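Local coordinates for thrombospondin related anonymous protein (Plasmodium falciparum, PDB 4F1J) that probably mediates cell adhesion through its magnesium-binding von Willebrand factor A domain, the piece present here of a longer membrane-anchored parasite protein, at residues 11-16 and 118-123; 15-20 and 90-95; 27-32 and 179-184; 46-51 and 67-72. One frame throughout, in Å; residues are numbered along the deposited sequence. Where two conformers were deposited one is given.

Interaction 1. Residues 11-16 and 118-123. With MG (magnesium ion), chain C; EDO (1,2-ethanediol), chain J.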
loop_
_atom_site.group_PDB
_atom_site.type_symbol
_atom_site.label_atom_id
_atom_site.label_comp_id
_atom_site.label_asym_id
_atom_site.label_seq_id
_atom_site.Cartn_x
_atom_site.Cartn_y
_atom_site.Cartn_z
ATOM N N TYR A 11 -1.473 -6.178 -1.294
ATOM C CA TYR A 11 -2.496 -5.435 -0.592
ATOM C C TYR A 11 -2.076 -3.969 -0.527
ATOM O O TYR A 11 -1.253 -3.539 0.326
ATOM C CB TYR A 11 -2.742 -5.960 0.837
ATOM C CG TYR A 11 -3.036 -7.432 0.921
ATOM C CD1 TYR A 11 -2.005 -8.372 0.923
ATOM C CD2 TYR A 11 -4.318 -7.897 0.951
ATOM C CE1 TYR A 11 -2.280 -9.734 0.968
ATOM C CE2 TYR A 11 -4.602 -9.243 1.010
ATOM C CZ TYR A 11 -3.578 -10.164 1.031
ATOM O OH TYR A 11 -3.898 -11.520 1.050
ATOM N N LEU A 12 -2.661 -3.203 -1.437
ATOM C CA LEU A 12 -2.439 -1.757 -1.500
ATOM C C LEU A 12 -3.353 -1.032 -0.484
ATOM O O LEU A 12 -4.589 -1.103 -0.585
ATOM C CB LEU A 12 -2.684 -1.254 -2.936
ATOM C CG LEU A 12 -2.552 0.258 -3.130
ATOM C CD1 LEU A 12 -1.150 0.759 -2.801
ATOM C CD2 LEU A 12 -2.979 0.609 -4.602
ATOM N N LEU A 13 -2.750 -0.334 0.492
ATOM C CA LEU A 13 -3.505 0.376 1.518
ATOM C C LEU A 13 -3.213 1.850 1.310
ATOM O O LEU A 13 -2.085 2.309 1.530
ATOM C CB LEU A 13 -3.093 -0.043 2.951
ATOM C CG LEU A 13 -2.927 -1.527 3.258
ATOM C CD1 LEU A 13 -2.794 -1.779 4.753
ATOM C CD2 LEU A 13 -3.984 -2.432 2.672
ATOM N N MET A 14 -4.236 2.586 0.872
ATOM C CA MET A 14 -4.037 3.967 0.414
ATOM C C MET A 14 -4.674 4.951 1.400
ATOM O O MET A 14 -5.884 5.010 1.526
ATOM C CB MET A 14 -4.634 4.116 -0.982
ATOM C CG MET A 14 -4.474 5.480 -1.570
ATOM S SD MET A 14 -5.136 5.494 -3.245
ATOM C CE MET A 14 -4.579 7.111 -3.834
ATOM N N ASP A 15 -3.822 5.669 2.122
ATOM C CA ASP A 15 -4.212 6.715 3.059
ATOM C C ASP A 15 -5.030 7.756 2.294
ATOM O O ASP A 15 -4.589 8.233 1.241
ATOM C CB ASP A 15 -2.917 7.282 3.615
ATOM C CG ASP A 15 -3.082 8.463 4.576
ATOM O OD1 ASP A 15 -4.045 9.251 4.491
ATOM O OD2 ASP A 15 -2.125 8.612 5.359
ATOM N N CYS A 16 -6.224 8.083 2.793
ATOM C CA CYS A 16 -7.083 9.112 2.148
ATOM C C CYS A 16 -7.465 10.226 3.143
ATOM O O CYS A 16 -8.492 10.894 2.994
ATOM C CB CYS A 16 -8.321 8.474 1.512
ATOM S SG CYS A 16 -9.431 7.634 2.650
ATOM N N VAL A 118 2.136 -6.187 1.654
ATOM C CA VAL A 118 1.336 -5.003 1.909
ATOM C C VAL A 118 2.145 -3.797 1.432
ATOM O O VAL A 118 3.334 -3.667 1.743
ATOM C CB VAL A 118 1.002 -4.856 3.432
ATOM C CG1 VAL A 118 0.430 -3.452 3.758
ATOM C CG2 VAL A 118 0.019 -5.891 3.897
ATOM N N VAL A 119 1.517 -2.918 0.655
ATOM C CA VAL A 119 2.149 -1.657 0.279
ATOM C C VAL A 119 1.265 -0.516 0.727
ATOM O O VAL A 119 0.088 -0.426 0.313
ATOM C CB VAL A 119 2.390 -1.550 -1.212
ATOM C CG1 VAL A 119 3.015 -0.201 -1.523
ATOM C CG2 VAL A 119 3.321 -2.684 -1.667
ATOM N N ILE A 120 1.817 0.298 1.631
ATOM C CA ILE A 120 1.112 1.430 2.233
ATOM C C ILE A 120 1.571 2.728 1.538
ATOM O O ILE A 120 2.765 2.994 1.455
ATOM C CB ILE A 120 1.408 1.522 3.748
ATOM C CG1 ILE A 120 0.778 0.362 4.518
ATOM C CG2 ILE A 120 0.898 2.854 4.283
ATOM C CD1 ILE A 120 1.554 -0.049 5.813
ATOM N N LEU A 121 0.624 3.532 1.061
ATOM C CA LEU A 121 0.883 4.905 0.622
ATOM C C LEU A 121 0.329 5.834 1.712
ATOM O O LEU A 121 -0.849 5.767 2.037
ATOM C CB LEU A 121 0.212 5.192 -0.720
ATOM C CG LEU A 121 0.446 4.224 -1.886
ATOM C CD1 LEU A 121 -0.281 4.758 -3.140
ATOM C CD2 LEU A 121 1.917 3.974 -2.105
ATOM N N THR A 122 1.188 6.638 2.347
ATOM C CA THR A 122 0.701 7.446 3.482
ATOM C C THR A 122 1.360 8.803 3.535
ATOM O O THR A 122 2.500 8.948 3.160
ATOM C CB THR A 122 0.894 6.690 4.824
ATOM O OG1 THR A 122 0.172 7.350 5.894
ATOM C CG2 THR A 122 2.378 6.518 5.168
ATOM N N ASP A 123 0.633 9.789 4.055
ATOM C CA ASP A 123 1.202 11.132 4.273
ATOM C C ASP A 123 1.240 11.513 5.758
ATOM O O ASP A 123 1.387 12.694 6.092
ATOM C CB ASP A 123 0.399 12.168 3.492
ATOM C CG ASP A 123 -0.815 12.687 4.238
ATOM O OD1 ASP A 123 -1.455 11.927 5.032
ATOM O OD2 ASP A 123 -1.165 13.853 3.966
HETATM MG MG MG C . -2.596 12.412 6.673
HETATM C C1 EDO J . -0.907 9.395 0.777
HETATM O O1 EDO J . -1.773 9.675 1.882
HETATM C C2 EDO J . -1.723 9.236 -0.503
HETATM O O2 EDO J . -2.601 8.120 -0.451
HETATM O O HOH W 1 -2.215 10.396 7.275
HETATM O O HOH W 2 -1.032 13.365 7.551
HETATM O O HOH W 3 -3.587 12.912 8.311
#
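The carboxylate planes of Asp15 and Asp123 stand 89° apart, nearly perpendicular, where two neighbouring parallel strands of the von Willebrand factor A fold end at the metal ion-dependent adhesion site (MIDAS). Asp15 OD2 accepts Thr122 OG1 through its anti lone pair at 2.7 Å. Asp123 N reaches the same oxygen from well above the carboxylate plane at 3.3 Å. With CG anti to the backbone N (chi1 177°), Asp15 swings its carboxylate across to the partner strand, while OD1 is held by Ser17. Asp123 OD1 binds the magnesium ion directly at 2.1 Å. Asp15 acts from the second shell, its OD2 receiving a hydrogen bond from a metal-bound water.

At the other end, Val118 CG2 approaches the Tyr11 ring obliquely, and the Tyr11 hydroxyl goes to Gln116. Between the two ends, a ladder of backbone bonds runs Val119 N to Tyr11 O, Leu13 N to Val119 O, Leu121 N to Leu13 O and Asp15 N to Leu121 O. One face of the pair carries Leu13, whose CD1 rests on Val118 CG1 (3.8 Å) beneath helix 94-106. On the opposite face Leu12 CD1 meets Leu121 CG (3.9 Å), facing Leu36 of helix 22-38. A 1,2-ethanediol molecule, probably from the crystallisation liquor, donates from O2 to Asp15 O at 2.6 Å.

Interaction 2. Residues 15-20 and 90-95. With MG (magnesium ion), chain C; MG (magnesium ion), chain H; EDO (1,2-ethanediol), chain J.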
loop_
_atom_site.group_PDB
_atom_site.type_symbol
_atom_site.label_atom_id
_atom_site.label_comp_id
_atom_site.label_asym_id
_atom_site.label_seq_id
_atom_site.Cartn_x
_atom_site.Cartn_y
_atom_site.Cartn_z
ATOM N N ASP A 15 -3.822 5.669 2.122
ATOM C CA ASP A 15 -4.212 6.715 3.059
ATOM C C ASP A 15 -5.030 7.756 2.294
ATOM O O ASP A 15 -4.589 8.233 1.241
ATOM C CB ASP A 15 -2.917 7.282 3.615
ATOM C CG ASP A 15 -3.082 8.463 4.576
ATOM O OD1 ASP A 15 -4.045 9.251 4.491
ATOM O OD2 ASP A 15 -2.125 8.612 5.359
ATOM N N CYS A 16 -6.224 8.083 2.793
ATOM C CA CYS A 16 -7.083 9.112 2.148
ATOM C C CYS A 16 -7.465 10.226 3.143
ATOM O O CYS A 16 -8.492 10.894 2.994
ATOM C CB CYS A 16 -8.321 8.474 1.512
ATOM S SG CYS A 16 -9.431 7.634 2.650
ATOM N N SER A 17 -6.569 10.446 4.093
ATOM C CA SER A 17 -6.770 11.392 5.203
ATOM C C SER A 17 -6.906 12.837 4.704
ATOM O O SER A 17 -6.376 13.210 3.644
ATOM C CB SER A 17 -5.621 11.322 6.204
ATOM O OG SER A 17 -4.358 11.607 5.634
ATOM N N GLY A 18 -7.600 13.649 5.503
ATOM C CA GLY A 18 -7.859 15.060 5.122
ATOM C C GLY A 18 -6.616 15.912 4.902
ATOM O O GLY A 18 -6.623 16.842 4.075
ATOM N N SER A 19 -5.527 15.568 5.579
ATOM C CA SER A 19 -4.247 16.271 5.463
ATOM C C SER A 19 -3.720 16.369 4.040
ATOM O O SER A 19 -2.953 17.284 3.699
ATOM C CB SER A 19 -3.203 15.539 6.284
ATOM O OG SER A 19 -3.053 14.235 5.766
ATOM N N ILE A 20 -4.127 15.415 3.217
ATOM C CA ILE A 20 -3.680 15.326 1.824
ATOM C C ILE A 20 -3.976 16.579 1.004
ATOM O O ILE A 20 -3.146 17.003 0.205
ATOM C CB ILE A 20 -4.302 14.098 1.131
ATOM C CG1 ILE A 20 -3.689 12.818 1.733
ATOM C CG2 ILE A 20 -4.095 14.156 -0.416
ATOM C CD1 ILE A 20 -4.305 11.499 1.201
ATOM N N GLY A 90 -10.660 12.969 6.854
ATOM C CA GLY A 90 -10.590 12.127 8.033
ATOM C C GLY A 90 -9.185 11.848 8.514
ATOM O O GLY A 90 -8.231 12.454 8.041
ATOM N N ARG A 91 -9.085 10.922 9.459
ATOM C CA ARG A 91 -7.847 10.689 10.212
ATOM C C ARG A 91 -7.003 9.586 9.576
ATOM O O ARG A 91 -7.033 9.463 8.372
ATOM C CB ARG A 91 -8.158 10.468 11.707
ATOM C CG ARG A 91 -9.123 9.368 12.038
ATOM C CD ARG A 91 -9.420 9.344 13.552
ATOM N NE ARG A 91 -10.194 8.174 13.949
ATOM C CZ ARG A 91 -9.689 6.942 14.134
ATOM N NH1 ARG A 91 -8.396 6.666 13.950
ATOM N NH2 ARG A 91 -10.489 5.961 14.517
ATOM N N THR A 92 -6.217 8.844 10.355
ATOM C CA THR A 92 -5.246 7.887 9.782
ATOM C C THR A 92 -5.306 6.546 10.514
ATOM O O THR A 92 -4.391 6.203 11.283
ATOM C CB THR A 92 -3.820 8.474 9.830
ATOM O OG1 THR A 92 -3.842 9.828 9.328
ATOM C CG2 THR A 92 -2.824 7.623 9.039
ATOM N N ASN A 93 -6.373 5.800 10.240
ATOM C CA ASN A 93 -6.621 4.533 10.915
ATOM C C ASN A 93 -5.913 3.414 10.143
ATOM O O ASN A 93 -6.556 2.540 9.552
ATOM C CB ASN A 93 -8.117 4.284 10.997
ATOM C CG ASN A 93 -8.503 3.186 11.985
ATOM O OD1 ASN A 93 -7.684 2.401 12.455
ATOM N ND2 ASN A 93 -9.781 3.120 12.262
ATOM N N LEU A 94 -4.586 3.443 10.183
ATOM C CA LEU A 94 -3.769 2.400 9.552
ATOM C C LEU A 94 -4.055 1.039 10.163
ATOM O O LEU A 94 -4.068 0.025 9.454
ATOM C CB LEU A 94 -2.275 2.701 9.687
ATOM C CG LEU A 94 -1.333 1.648 9.069
ATOM C CD1 LEU A 94 -1.612 1.494 7.602
ATOM C CD2 LEU A 94 0.137 2.000 9.336
ATOM N N SER A 95 -4.276 0.989 11.470
ATOM C CA SER A 95 -4.469 -0.304 12.123
ATOM C C SER A 95 -5.720 -1.025 11.594
ATOM O O SER A 95 -5.677 -2.235 11.403
ATOM C CB SER A 95 -4.456 -0.159 13.653
ATOM O OG SER A 95 -5.554 0.624 14.107
HETATM MG MG MG C . -2.596 12.412 6.673
HETATM MG MG MG H . -6.830 -0.161 15.649
HETATM C C1 EDO J . -0.907 9.395 0.777
HETATM O O1 EDO J . -1.773 9.675 1.882
HETATM C C2 EDO J . -1.723 9.236 -0.503
HETATM O O2 EDO J . -2.601 8.120 -0.451
HETATM O O HOH W 1 -2.215 10.396 7.275
HETATM O O HOH W 4 -5.998 14.261 8.282
HETATM O O HOH W 5 -8.194 1.211 14.703
HETATM O O HOH W 3 -3.587 12.912 8.311
HETATM O O HOH W 2 -1.032 13.365 7.551
HETATM O O HOH W 6 -7.417 -1.681 14.472
HETATM O O HOH W 7 -8.286 -0.815 16.994
#
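Asp15, the first residue of the Asp-x-Ser-x-Ser signature of the MIDAS, brings OD2 to 3.9 Å from the methyl CG2 of Thr92, and one metal-bound water links that OD2 to Thr92 OG1. Its OD1 closes an Asx turn by accepting Ser17 N (2.8 Å) and also takes the Ser17 hydroxyl OG on its syn lone pair (2.6 Å). Ser17 holds OG between its backbone N and carbonyl carbon (chi1 59°), which turns the oxygen onto the magnesium ion while CB lies 3.2 Å from Arg91 O. Gly18 N then gives a fairly straight bond to Gly90 O (2.9 Å, 167°), and a water bridges that carbonyl to Ser19 N. Ser19 OG binds the same magnesium at 2.1 Å, and Asp123 completes the protein ligands.

Thr92 OG1 stays 3.9 Å from this metal and reaches it only through water, while Asp123 binds directly, a pattern that resembles the closed state of integrin inserted domains. Farther along 90-95, Arg91 pairs with Asp127, and Ser95 joins Asp131 on a second magnesium ion. A water on that ion donates to Asn93 OD1 at 2.6 Å.

Interaction 3. Residues 27-32 and 179-184. With SO4 (sulfate ion), chain E.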
loop_
_atom_site.group_PDB
_atom_site.type_symbol
_atom_site.label_atom_id
_atom_site.label_comp_id
_atom_site.label_asym_id
_atom_site.label_seq_id
_atom_site.Cartn_x
_atom_site.Cartn_y
_atom_site.Cartn_z
ATOM N N LYS A 27 -4.255 15.528 -8.208
ATOM C CA LYS A 27 -3.078 15.686 -9.075
ATOM C C LYS A 27 -1.941 14.718 -8.800
ATOM O O LYS A 27 -1.131 14.467 -9.699
ATOM C CB LYS A 27 -2.543 17.136 -9.077
ATOM C CG LYS A 27 -3.526 18.153 -9.661
ATOM C CD LYS A 27 -4.073 17.800 -11.042
ATOM C CE LYS A 27 -3.208 18.297 -12.187
ATOM N NZ LYS A 27 -3.827 17.989 -13.535
ATOM N N HIS A 28 -1.899 14.135 -7.600
ATOM C CA HIS A 28 -0.763 13.294 -7.221
ATOM C C HIS A 28 -1.112 11.924 -6.641
ATOM O O HIS A 28 -0.552 10.912 -7.119
ATOM C CB HIS A 28 0.160 14.016 -6.268
ATOM C CG HIS A 28 0.673 15.324 -6.805
ATOM N ND1 HIS A 28 1.465 15.405 -7.926
ATOM C CD2 HIS A 28 0.511 16.589 -6.361
ATOM C CE1 HIS A 28 1.761 16.676 -8.157
ATOM N NE2 HIS A 28 1.187 17.418 -7.227
ATOM N N ALA A 29 -1.972 11.878 -5.615
ATOM C CA ALA A 29 -2.293 10.586 -4.930
ATOM C C ALA A 29 -2.927 9.572 -5.874
ATOM O O ALA A 29 -2.461 8.427 -5.968
ATOM C CB ALA A 29 -3.208 10.790 -3.685
ATOM N N VAL A 30 -3.976 9.982 -6.572
ATOM C CA VAL A 30 -4.651 9.078 -7.504
ATOM C C VAL A 30 -3.713 8.658 -8.655
ATOM O O VAL A 30 -3.574 7.470 -8.927
ATOM C CB VAL A 30 -6.047 9.614 -7.955
ATOM C CG1 VAL A 30 -6.580 8.851 -9.155
ATOM C CG2 VAL A 30 -7.049 9.511 -6.762
ATOM N N PRO A 31 -3.069 9.624 -9.338
ATOM C CA PRO A 31 -2.048 9.256 -10.333
ATOM C C PRO A 31 -0.906 8.382 -9.815
ATOM O O PRO A 31 -0.372 7.567 -10.578
ATOM C CB PRO A 31 -1.531 10.603 -10.823
ATOM C CG PRO A 31 -2.684 11.537 -10.625
ATOM C CD PRO A 31 -3.338 11.080 -9.342
ATOM N N LEU A 32 -0.532 8.539 -8.547
ATOM C CA LEU A 32 0.529 7.714 -7.957
ATOM C C LEU A 32 0.077 6.255 -7.831
ATOM O O LEU A 32 0.839 5.340 -8.166
ATOM C CB LEU A 32 0.898 8.228 -6.587
ATOM C CG LEU A 32 1.823 7.376 -5.725
ATOM C CD1 LEU A 32 3.159 7.187 -6.414
ATOM C CD2 LEU A 32 1.990 8.039 -4.336
ATOM N N SER A 179 8.850 10.756 -0.585
ATOM C CA SER A 179 8.826 11.746 -1.664
ATOM C C SER A 179 8.039 12.984 -1.273
ATOM O O SER A 179 7.067 12.906 -0.525
ATOM C CB SER A 179 8.155 11.152 -2.901
ATOM O OG SER A 179 8.179 12.070 -3.998
ATOM N N ALA A 180 8.446 14.130 -1.811
ATOM C CA ALA A 180 7.613 15.330 -1.770
ATOM C C ALA A 180 6.455 15.091 -2.706
ATOM O O ALA A 180 6.587 14.301 -3.646
ATOM C CB ALA A 180 8.418 16.563 -2.201
ATOM N N TRP A 181 5.340 15.781 -2.481
ATOM C CA TRP A 181 4.137 15.569 -3.246
ATOM C C TRP A 181 4.388 15.659 -4.760
ATOM O O TRP A 181 3.965 14.803 -5.520
ATOM C CB TRP A 181 3.053 16.575 -2.835
ATOM C CG TRP A 181 2.235 16.092 -1.702
ATOM C CD1 TRP A 181 2.255 16.536 -0.428
ATOM C CD2 TRP A 181 1.307 14.998 -1.738
ATOM N NE1 TRP A 181 1.371 15.820 0.335
ATOM C CE2 TRP A 181 0.772 14.867 -0.446
ATOM C CE3 TRP A 181 0.864 14.131 -2.747
ATOM C CZ2 TRP A 181 -0.170 13.889 -0.122
ATOM C CZ3 TRP A 181 -0.073 13.167 -2.433
ATOM C CH2 TRP A 181 -0.592 13.055 -1.126
ATOM N N GLU A 182 5.086 16.716 -5.174
ATOM C CA GLU A 182 5.296 16.985 -6.603
ATOM C C GLU A 182 6.105 15.902 -7.317
ATOM O O GLU A 182 5.970 15.758 -8.538
ATOM C CB GLU A 182 5.973 18.340 -6.805
ATOM C CG GLU A 182 7.255 18.494 -6.057
ATOM C CD GLU A 182 7.105 19.182 -4.711
ATOM O OE1 GLU A 182 6.092 18.955 -3.954
ATOM O OE2 GLU A 182 8.044 19.965 -4.410
ATOM N N ASN A 183 6.885 15.121 -6.555
ATOM C CA ASN A 183 7.852 14.184 -7.103
ATOM C C ASN A 183 7.427 12.706 -7.039
ATOM O O ASN A 183 8.184 11.837 -7.471
ATOM C CB ASN A 183 9.181 14.355 -6.349
ATOM C CG ASN A 183 10.345 13.716 -7.045
ATOM O OD1 ASN A 183 11.188 13.075 -6.400
ATOM N ND2 ASN A 183 10.447 13.917 -8.359
ATOM N N VAL A 184 6.221 12.429 -6.539
ATOM C CA VAL A 184 5.838 11.029 -6.250
ATOM C C VAL A 184 5.951 10.094 -7.453
ATOM O O VAL A 184 6.365 8.952 -7.297
ATOM C CB VAL A 184 4.442 10.896 -5.620
ATOM C CG1 VAL A 184 4.475 11.492 -4.201
ATOM C CG2 VAL A 184 3.354 11.510 -6.472
HETATM S S SO4 E . 6.099 18.330 0.242
HETATM O O1 SO4 E . 6.651 19.438 -0.548
HETATM O O2 SO4 E . 5.167 18.874 1.238
HETATM O O3 SO4 E . 5.365 17.474 -0.656
HETATM O O4 SO4 E . 7.222 17.622 0.884
#
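Beside the MIDAS, the turn that leads into helix 184-200 sets Trp181 and Val184 against His28, Ala29 and Leu32 of helix 22-38. The indole comes to the helix with its edge: His28 CB lies near the ring plane 3.6 Å from Trp181 CE3, and the backbone N of Ala29 sits at the same edge, 3.9 Å from CZ3. Ala29 CB adds an apolar touch on that CZ3. The His28 imidazole lies between its own helix neighbour and the turn: Lys27 CB is over the centre of one face, and Trp181 O is on the opposite face, 3.5 Å above the plane and offset toward the rim. Glu182 CA makes an off-centre CH-pi contact on the ring, 4.3 Å from the centroid and 29° off the normal.

In the vWA fold these two helices pack on the same side of the central sheet, and here the contact joins the first helix to the start of the last. The helix is irregular at this point: it widens to a pi-type turn at 27-29, and Pro31 has no N-H to offer the turn before. Leu32 and Val184 meet at about a right angle, both Leu32 methyls lying 4.0 Å from Val184 CB, with Phe149 and Ile151 of the sheet beneath Leu32. With Val184 CG1 anti to the carbonyl carbon (chi1 -68°), the other methyl, CG2, falls between backbone N and carbonyl carbon and lies 4.0 Å from His28 O. Trp181 also touches Ile20 and the metal ligand Asp123.

Interaction 4. Residues 46-51 and 67-72. With SO4 (sulfate ion), chain D.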
loop_
_atom_site.group_PDB
_atom_site.type_symbol
_atom_site.label_atom_id
_atom_site.label_comp_id
_atom_site.label_asym_id
_atom_site.label_seq_id
_atom_site.Cartn_x
_atom_site.Cartn_y
_atom_site.Cartn_z
ATOM N N ALA A 46 0.334 -14.507 -11.657
ATOM C CA ALA A 46 1.321 -13.561 -11.189
ATOM C C ALA A 46 0.691 -12.763 -10.060
ATOM O O ALA A 46 0.237 -13.332 -9.064
ATOM C CB ALA A 46 1.798 -12.669 -12.333
ATOM N N ILE A 47 0.698 -11.443 -10.174
ATOM C CA ILE A 47 0.211 -10.591 -9.092
ATOM C C ILE A 47 -1.317 -10.533 -9.073
ATOM O O ILE A 47 -1.977 -10.406 -10.113
ATOM C CB ILE A 47 0.768 -9.126 -9.209
ATOM C CG1 ILE A 47 2.288 -9.094 -9.392
ATOM C CG2 ILE A 47 0.304 -8.282 -7.997
ATOM C CD1 ILE A 47 3.062 -9.489 -8.252
ATOM N N HIS A 48 -1.885 -10.649 -7.873
ATOM C CA HIS A 48 -3.283 -10.370 -7.646
ATOM C C HIS A 48 -3.328 -9.188 -6.671
ATOM O O HIS A 48 -2.803 -9.281 -5.549
ATOM C CB HIS A 48 -4.025 -11.533 -6.984
ATOM C CG HIS A 48 -4.157 -12.765 -7.833
ATOM N ND1 HIS A 48 -5.079 -13.754 -7.548
ATOM C CD2 HIS A 48 -3.473 -13.197 -8.922
ATOM C CE1 HIS A 48 -4.971 -14.727 -8.439
ATOM N NE2 HIS A 48 -3.998 -14.421 -9.275
ATOM N N LEU A 49 -3.997 -8.118 -7.097
ATOM C CA LEU A 49 -4.151 -6.902 -6.314
ATOM C C LEU A 49 -5.383 -6.883 -5.443
ATOM O O LEU A 49 -6.469 -7.281 -5.851
ATOM C CB LEU A 49 -4.226 -5.695 -7.269
ATOM C CG LEU A 49 -4.331 -4.310 -6.638
ATOM C CD1 LEU A 49 -3.031 -3.931 -5.943
ATOM C CD2 LEU A 49 -4.705 -3.334 -7.779
ATOM N N TYR A 50 -5.197 -6.356 -4.226
ATOM C CA TYR A 50 -6.279 -5.931 -3.341
ATOM C C TYR A 50 -6.012 -4.459 -3.078
ATOM O O TYR A 50 -4.864 -4.029 -3.038
ATOM C CB TYR A 50 -6.218 -6.684 -2.026
ATOM C CG TYR A 50 -6.983 -6.037 -0.871
ATOM C CD1 TYR A 50 -6.381 -5.058 -0.056
ATOM C CD2 TYR A 50 -8.309 -6.387 -0.620
ATOM C CE1 TYR A 50 -7.086 -4.501 1.018
ATOM C CE2 TYR A 50 -9.025 -5.796 0.431
ATOM C CZ TYR A 50 -8.401 -4.857 1.233
ATOM O OH TYR A 50 -9.129 -4.299 2.290
ATOM N N ALA A 51 -7.068 -3.684 -2.914
ATOM C CA ALA A 51 -6.883 -2.267 -2.579
ATOM C C ALA A 51 -7.928 -1.820 -1.602
ATOM O O ALA A 51 -9.106 -2.150 -1.731
ATOM C CB ALA A 51 -6.905 -1.365 -3.847
ATOM N N ASP A 67 -12.007 -9.676 -10.906
ATOM C CA ASP A 67 -11.470 -9.399 -12.231
ATOM C C ASP A 67 -10.457 -8.268 -12.190
ATOM O O ASP A 67 -9.411 -8.364 -12.804
ATOM C CB ASP A 67 -12.590 -9.050 -13.220
ATOM C CG ASP A 67 -13.443 -10.263 -13.621
ATOM O OD1 ASP A 67 -13.092 -11.428 -13.317
ATOM O OD2 ASP A 67 -14.493 -10.003 -14.255
ATOM N N ALA A 68 -10.754 -7.203 -11.436
ATOM C CA ALA A 68 -9.874 -6.039 -11.357
ATOM C C ALA A 68 -8.568 -6.349 -10.598
ATOM O O ALA A 68 -7.539 -5.751 -10.829
ATOM C CB ALA A 68 -10.600 -4.901 -10.701
ATOM N N SER A 69 -8.624 -7.327 -9.710
ATOM C CA SER A 69 -7.441 -7.822 -9.030
ATOM C C SER A 69 -6.371 -8.371 -9.967
ATOM O O SER A 69 -5.172 -8.274 -9.693
ATOM C CB SER A 69 -7.896 -8.908 -8.046
ATOM O OG SER A 69 -6.836 -9.437 -7.263
ATOM N N LYS A 70 -6.820 -8.934 -11.096
ATOM C CA LYS A 70 -5.980 -9.665 -12.036
ATOM C C LYS A 70 -5.851 -8.977 -13.423
ATOM O O LYS A 70 -5.229 -9.516 -14.338
ATOM C CB LYS A 70 -6.577 -11.068 -12.186
ATOM C CG LYS A 70 -6.461 -11.912 -10.907
ATOM C CD LYS A 70 -7.213 -13.243 -10.994
ATOM C CE LYS A 70 -8.681 -13.078 -11.209
ATOM N NZ LYS A 70 -9.423 -14.322 -10.882
ATOM N N ASN A 71 -6.402 -7.767 -13.554
ATOM C CA ASN A 71 -6.425 -7.041 -14.823
ATOM C C ASN A 71 -6.131 -5.567 -14.610
ATOM O O ASN A 71 -6.901 -4.863 -13.952
ATOM C CB ASN A 71 -7.776 -7.223 -15.509
ATOM C CG ASN A 71 -7.830 -6.555 -16.866
ATOM O OD1 ASN A 71 -8.049 -5.365 -16.965
ATOM N ND2 ASN A 71 -7.584 -7.328 -17.926
ATOM N N LYS A 72 -5.022 -5.116 -15.187
ATOM C CA LYS A 72 -4.548 -3.757 -14.966
ATOM C C LYS A 72 -5.537 -2.707 -15.428
ATOM O O LYS A 72 -5.792 -1.767 -14.724
ATOM C CB LYS A 72 -3.196 -3.542 -15.642
ATOM C CG LYS A 72 -2.084 -4.380 -15.019
ATOM C CD LYS A 72 -0.793 -4.304 -15.822
ATOM C CE LYS A 72 0.003 -3.064 -15.470
ATOM N NZ LYS A 72 1.387 -3.153 -15.968
HETATM S S SO4 D . -15.971 -9.211 -9.820
HETATM O O1 SO4 D . -17.092 -9.113 -10.761
HETATM O O2 SO4 D . -16.479 -9.807 -8.586
HETATM O O3 SO4 D . -14.889 -9.990 -10.421
HETATM O O4 SO4 D . -15.551 -7.839 -9.508
#
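Ser69 and Leu49 exchange two hydrogen bonds, each residue donating one. Leu49 N donates to Ser69 O almost perfectly straight (2.9 Å, 178°), and Ser69 OG donates to Leu49 O at 2.6 Å. The hydroxyl reaches that carbonyl with OG anti to the backbone N (chi1 -177°) and comes in tilted out of the carbonyl plane. The same OG accepts His65 N, so it is engaged as donor and acceptor at once, while Ser69 N is taken up by Ser66 OG. Ser69 O also receives a longer CA-H...O contact from His48 CA (3.5 Å).

Next to this pair, Lys70 runs alongside His48, both side chains pointing the same way. Lys70 CG lies over the centre of one imidazole face, a CH-pi contact 3.8 Å from the centroid, and CD comes within 3.7 Å of His48 CE1. Both polar ends find partners nearby: His48 NE2 bonds to Glu44 O, and Lys70 NZ makes a salt bridge to Glu44 and a bond to His65 O. Within the loop between strand 58-62 and helix 72-80, Lys70 N closes a turn on Asp67 O (3.2 Å).

In the sheet of this vWA fold, His48 and Tyr50 bond through their backbones to strand 8-15, so Ser69 binds the other edge of strand 47-54, close to where the antiparallel strand 58-62 runs, and Leu49 itself packs on Ile62 of that strand and on Ala75 of helix 72-80.

Overall arrangement
All four contacts lie in one vWA domain built round a six-stranded sheet. Interaction 1 joins two central strands near the centre of the chain. Interactions 1 and 2 share Asp15 and Cys16, have centres about 10 Å apart and together supply Ser17, Ser19 and Asp123 to one magnesium ion. Interaction 3, centred about 13 Å from interaction 1, touches both: Trp181 meets Asp123 and Ile20, linking the metal site to the turn that leads into the last helix. Interaction 4 is nested along the chain inside the loops closed by the other three. It lies about 24 Å, centre to centre, from interaction 2, but strand 47-54 adjoins strand 8-15, tying this distant end to the strand that leads to the metal site.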